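Local coordinates for protein diaminopimelate decarboxylase (Phaeodactylum tricornutum, PDB 7JPJ) that probably catalyses the pyridoxal 5'-phosphate-dependent decarboxylation of diaminopimelate to lysine, working as a dimer in lysine biosynthesis, at residues P335-N339 and S340-G344; A380-V383 and G384-L387. All coordinates share one frame; numbering follows the deposited sequence.

In the fold
Both contacts are local turns at the outer end of the beta domain, their centres about 10 Å apart and about 33 Å (contact 1) and 30 Å (contact 2) from the centre of the chain. Contact 1 lies in the loop that follows strand 331-334, contact 2 leads into strand 386-390, and these two strands pair antiparallel. The turns touch where Gly336 N probably donates a hydrogen bond to Asp385 OD1 over 2.9 Å. Arg379 is a second link, binding backbone carbonyls of contact 1 and the Asp385 carboxylate of contact 2. Both lie away from the D-lysine pocket of Lys240, Val241, Arg243 and Arg321.

Contact 1 of 2, residues P335-N339 and S340-G344; sequences PGSGN and SADVG
The carboxylate of Asp342 and the side-chain amide of Asn339 lie side by side and point the same way, their planes turned 51° apart. Asn339 CB sits against one face of the carboxylate, 3.5 Å from Asp342 OD2. The same oxygen is approached nearly end-on, along its CG-OD2 bond, by the hydroxyl of Ser337, which gives it a hydrogen bond of 2.8 Å from OG to OD2. Ser337 OG is also the acceptor of an ST turn, accepting from Asn339 N at 3.3 Å with a rather bent angle of 137°. One hydroxyl thus connects the aspartate to the backbone N of the residue three before it.

The carboxylate can reach this hydroxyl because Asp342 CG stands anti to its own carbonyl carbon (chi1 -53°), which turns it back toward the preceding turn. The backbone folds the same way: Asp342 N donates to Asn339 O at 3.0 Å. Together these bonds make a compact reversal in the loop between strands 331-334 and 347-353 of the beta domain found in this family of decarboxylases.

The buried side is packed by the Pro335 ring and Val343. The ring rests against the backbone of Asp342, with Pro335 CB 3.7 Å from Asp342 O, and Pro335 CD lies 4.2 Å from Val343 CG2. Pro14 of helix 14-24 packs on Pro335, Ser340 and Val343, while Arg379 binds the carbonyl oxygens of Asp342 and Val343. Ser337 and Asn339, by contrast, are on the solvent side. The type I beta turn that begins at the proline is closed by Gly338 N, which donates to Pro335 O at 3.0 Å.

Contact 2 of 2, residues A380-V383 and G384-L387; sequences AAAV and GDIL
Asp385 reaches back across the turn to Ala382 with its side chain and its backbone together. Asp385 OD2 accepts from Ala382 N at 2.7 Å, the donor standing 43° out of the carboxylate plane. In return Asp385 N donates to Ala382 O at 3.1 Å. With CG anti to the carbonyl carbon, a chi1 of -73° brings the carboxylate back to Ala382.

The tight part of the contact is the buried one. Besides Ala382 N, OD2 holds a salt bridge to Arg379, and OD1 accepts a hydrogen bond from Gly336 N, so both carboxylate oxygens of the buried aspartate have partners. Beside it the Ala381 methyl is buried against Ile333 and Leu310. An asparagine at Asp385 would probably leave Arg379 without its negative mate and could set an amide N-H against one of the donors that now bind the carboxylate.

The other side is open: Ala382 and Val383 are exposed, and the bond to Val383 CB points away from the residues that follow, though CB still touches Gly384 N. Gly384 comes next with positive phi (109°), where a side chain would collide with Val383 O. The whole is a type II beta turn from Ala382 to Asp385, glycine at its third position, delivering the chain into strand 386-390 of the beta domain.

Contact 1 of 2, residues P335-N339 and S340-G344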
ATOM      1  N   PRO A 335      -0.155 -27.422 -10.908  1.00 21.46           N
ATOM      2  CA  PRO A 335       1.187 -27.939 -11.211  1.00 21.98           C
ATOM      3  C   PRO A 335       1.938 -27.015 -12.156  1.00 21.58           C
ATOM      4  O   PRO A 335       1.398 -26.562 -13.168  1.00 21.53           O
ATOM      5  CB  PRO A 335       0.908 -29.299 -11.860  1.00 23.36           C
ATOM      6  CG  PRO A 335      -0.483 -29.181 -12.395  1.00 23.42           C
ATOM      7  CD  PRO A 335      -1.214 -28.311 -11.416  1.00 22.41           C
ATOM      8  N   GLY A 336       3.200 -26.739 -11.816  1.00 23.44           N
ATOM      9  CA  GLY A 336       4.081 -25.990 -12.699  1.00 22.48           C
ATOM     10  C   GLY A 336       4.338 -26.664 -14.032  1.00 22.69           C
ATOM     11  O   GLY A 336       4.951 -26.051 -14.913  1.00 22.26           O
ATOM     12  N   SER A 337       3.897 -27.911 -14.195  1.00 23.44           N
ATOM     13  CA  SER A 337       3.987 -28.567 -15.493  1.00 23.74           C
ATOM     14  C   SER A 337       3.000 -27.964 -16.484  1.00 23.89           C
ATOM     15  O   SER A 337       3.297 -27.855 -17.680  1.00 23.87           O
ATOM     16  CB  SER A 337       3.738 -30.064 -15.333  1.00 24.49           C
ATOM     17  OG  SER A 337       3.042 -30.580 -16.454  1.00 24.92           O
ATOM     18  N   GLY A 338       1.826 -27.562 -16.008  1.00 24.48           N
ATOM     19  CA  GLY A 338       0.774 -27.089 -16.879  1.00 24.84           C
ATOM     20  C   GLY A 338      -0.148 -28.170 -17.394  1.00 25.61           C
ATOM     21  O   GLY A 338      -1.051 -27.866 -18.187  1.00 25.93           O
ATOM     22  N   ASN A 339       0.047 -29.417 -16.975  1.00 27.60           N
ATOM     23  CA  ASN A 339      -0.793 -30.532 -17.393  1.00 28.38           C
ATOM     24  C   ASN A 339      -1.836 -30.812 -16.321  1.00 28.93           C
ATOM     25  O   ASN A 339      -1.496 -30.982 -15.145  1.00 28.96           O
ATOM     26  CB  ASN A 339       0.045 -31.786 -17.644  1.00 28.44           C
ATOM     27  CG  ASN A 339       1.146 -31.563 -18.665  1.00 28.76           C
ATOM     28  OD1 ASN A 339       2.127 -32.307 -18.705  1.00 29.71           O
ATOM     29  ND2 ASN A 339       0.983 -30.545 -19.505  1.00 28.03           N
ATOM     30  N   SER A 340      -3.106 -30.867 -16.731  1.00 25.90           N
ATOM     31  CA  SER A 340      -4.170 -31.200 -15.793  1.00 26.28           C
ATOM     32  C   SER A 340      -4.065 -32.626 -15.274  1.00 26.61           C
ATOM     33  O   SER A 340      -4.775 -32.975 -14.326  1.00 26.90           O
ATOM     34  CB  SER A 340      -5.534 -30.983 -16.447  1.00 26.64           C
ATOM     35  OG  SER A 340      -5.620 -29.690 -17.020  1.00 26.37           O
ATOM     36  N   ALA A 341      -3.207 -33.455 -15.869  1.00 26.84           N
ATOM     37  CA  ALA A 341      -2.983 -34.795 -15.344  1.00 27.67           C
ATOM     38  C   ALA A 341      -2.122 -34.786 -14.086  1.00 27.28           C
ATOM     39  O   ALA A 341      -2.186 -35.738 -13.301  1.00 28.14           O
ATOM     40  CB  ALA A 341      -2.337 -35.676 -16.413  1.00 29.02           C
ATOM     41  N   ASP A 342      -1.330 -33.736 -13.874  1.00 27.74           N
ATOM     42  CA  ASP A 342      -0.446 -33.641 -12.721  1.00 27.66           C
ATOM     43  C   ASP A 342      -1.081 -32.928 -11.535  1.00 27.89           C
ATOM     44  O   ASP A 342      -0.367 -32.568 -10.594  1.00 27.78           O
ATOM     45  CB  ASP A 342       0.856 -32.931 -13.105  1.00 26.95           C
ATOM     46  CG  ASP A 342       1.523 -33.552 -14.310  1.00 26.85           C
ATOM     47  OD1 ASP A 342       1.371 -34.777 -14.512  1.00 28.20           O
ATOM     48  OD2 ASP A 342       2.209 -32.820 -15.051  1.00 26.31           O
ATOM     49  N   VAL A 343      -2.396 -32.708 -11.557  1.00 25.25           N
ATOM     50  CA  VAL A 343      -3.053 -32.101 -10.402  1.00 25.45           C
ATOM     51  C   VAL A 343      -2.960 -33.027  -9.195  1.00 25.83           C
ATOM     52  O   VAL A 343      -2.489 -32.629  -8.122  1.00 25.84           O
ATOM     53  CB  VAL A 343      -4.513 -31.744 -10.732  1.00 25.66           C
ATOM     54  CG1 VAL A 343      -5.178 -31.092  -9.531  1.00 25.81           C
ATOM     55  CG2 VAL A 343      -4.572 -30.827 -11.943  1.00 25.31           C
ATOM     56  N   GLY A 344      -3.395 -34.276  -9.354  1.00 25.06           N
ATOM     57  CA  GLY A 344      -3.242 -35.265  -8.306  1.00 26.09           C
ATOM     58  C   GLY A 344      -4.273 -35.124  -7.200  1.00 26.13           C
ATOM     59  O   GLY A 344      -5.336 -34.515  -7.362  1.00 25.78           O
TER

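Contact 2 of 2, residues A380-V383 and G384-L387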
ATOM      1  N   ALA A 380      -0.630 -30.158  -2.325  1.00 21.18           N
ATOM      2  CA  ALA A 380       0.791 -30.239  -2.016  1.00 21.10           C
ATOM      3  C   ALA A 380       1.598 -29.600  -3.132  1.00 20.33           C
ATOM      4  O   ALA A 380       1.460 -29.967  -4.302  1.00 20.61           O
ATOM      5  CB  ALA A 380       1.205 -31.695  -1.819  1.00 22.53           C
ATOM      6  N   ALA A 381       2.426 -28.626  -2.772  1.00 20.30           N
ATOM      7  CA  ALA A 381       3.137 -27.811  -3.742  1.00 19.59           C
ATOM      8  C   ALA A 381       4.626 -28.114  -3.688  1.00 19.99           C
ATOM      9  O   ALA A 381       5.233 -28.085  -2.612  1.00 20.10           O
ATOM     10  CB  ALA A 381       2.894 -26.321  -3.490  1.00 18.92           C
ATOM     11  N   ALA A 382       5.200 -28.419  -4.844  1.00 20.49           N
ATOM     12  CA  ALA A 382       6.641 -28.435  -5.009  1.00 20.04           C
ATOM     13  C   ALA A 382       7.111 -27.072  -5.502  1.00 19.08           C
ATOM     14  O   ALA A 382       6.323 -26.254  -5.987  1.00 18.64           O
ATOM     15  CB  ALA A 382       7.067 -29.528  -5.987  1.00 19.98           C
ATOM     16  N   VAL A 383       8.412 -26.827  -5.364  1.00 19.98           N
ATOM     17  CA  VAL A 383       8.984 -25.584  -5.863  1.00 19.07           C
ATOM     18  C   VAL A 383       8.860 -25.557  -7.379  1.00 18.41           C
ATOM     19  O   VAL A 383       9.283 -26.494  -8.071  1.00 18.65           O
ATOM     20  CB  VAL A 383      10.444 -25.440  -5.411  1.00 19.23           C
ATOM     21  CG1 VAL A 383      11.095 -24.248  -6.094  1.00 18.38           C
ATOM     22  CG2 VAL A 383      10.511 -25.297  -3.897  1.00 20.01           C
ATOM     23  N   GLY A 384       8.264 -24.489  -7.901  1.00 20.59           N
ATOM     24  CA  GLY A 384       7.946 -24.373  -9.310  1.00 19.99           C
ATOM     25  C   GLY A 384       6.468 -24.455  -9.618  1.00 20.30           C
ATOM     26  O   GLY A 384       6.072 -24.160 -10.754  1.00 20.01           O
ATOM     27  N   ASP A 385       5.641 -24.849  -8.655  1.00 19.48           N
ATOM     28  CA  ASP A 385       4.207 -24.911  -8.875  1.00 20.02           C
ATOM     29  C   ASP A 385       3.602 -23.510  -8.843  1.00 19.35           C
ATOM     30  O   ASP A 385       4.151 -22.577  -8.252  1.00 18.68           O
ATOM     31  CB  ASP A 385       3.536 -25.799  -7.826  1.00 21.19           C
ATOM     32  CG  ASP A 385       3.810 -27.274  -8.049  1.00 21.63           C
ATOM     33  OD1 ASP A 385       4.120 -27.657  -9.197  1.00 21.32           O
ATOM     34  OD2 ASP A 385       3.719 -28.050  -7.075  1.00 22.39           O
ATOM     35  N   ILE A 386       2.452 -23.376  -9.489  1.00 19.46           N
ATOM     36  CA  ILE A 386       1.782 -22.090  -9.633  1.00 18.92           C
ATOM     37  C   ILE A 386       0.780 -21.919  -8.501  1.00 19.66           C
ATOM     38  O   ILE A 386      -0.011 -22.827  -8.218  1.00 20.95           O
ATOM     39  CB  ILE A 386       1.086 -21.990 -11.001  1.00 19.11           C
ATOM     40  CG1 ILE A 386       2.103 -22.178 -12.126  1.00 18.59           C
ATOM     41  CG2 ILE A 386       0.352 -20.668 -11.135  1.00 18.65           C
ATOM     42  CD1 ILE A 386       1.476 -22.500 -13.462  1.00 19.28           C
ATOM     43  N   LEU A 387       0.816 -20.761  -7.847  1.00 18.53           N
ATOM     44  CA  LEU A 387      -0.198 -20.369  -6.877  1.00 18.91           C
ATOM     45  C   LEU A 387      -1.060 -19.278  -7.495  1.00 17.90           C
ATOM     46  O   LEU A 387      -0.534 -18.320  -8.070  1.00 16.61           O
ATOM     47  CB  LEU A 387       0.436 -19.879  -5.573  1.00 18.44           C
ATOM     48  CG  LEU A 387      -0.525 -19.704  -4.390  1.00 18.94           C
ATOM     49  CD1 LEU A 387       0.117 -20.174  -3.096  1.00 20.03           C
ATOM     50  CD2 LEU A 387      -0.992 -18.259  -4.259  1.00 17.23           C
TER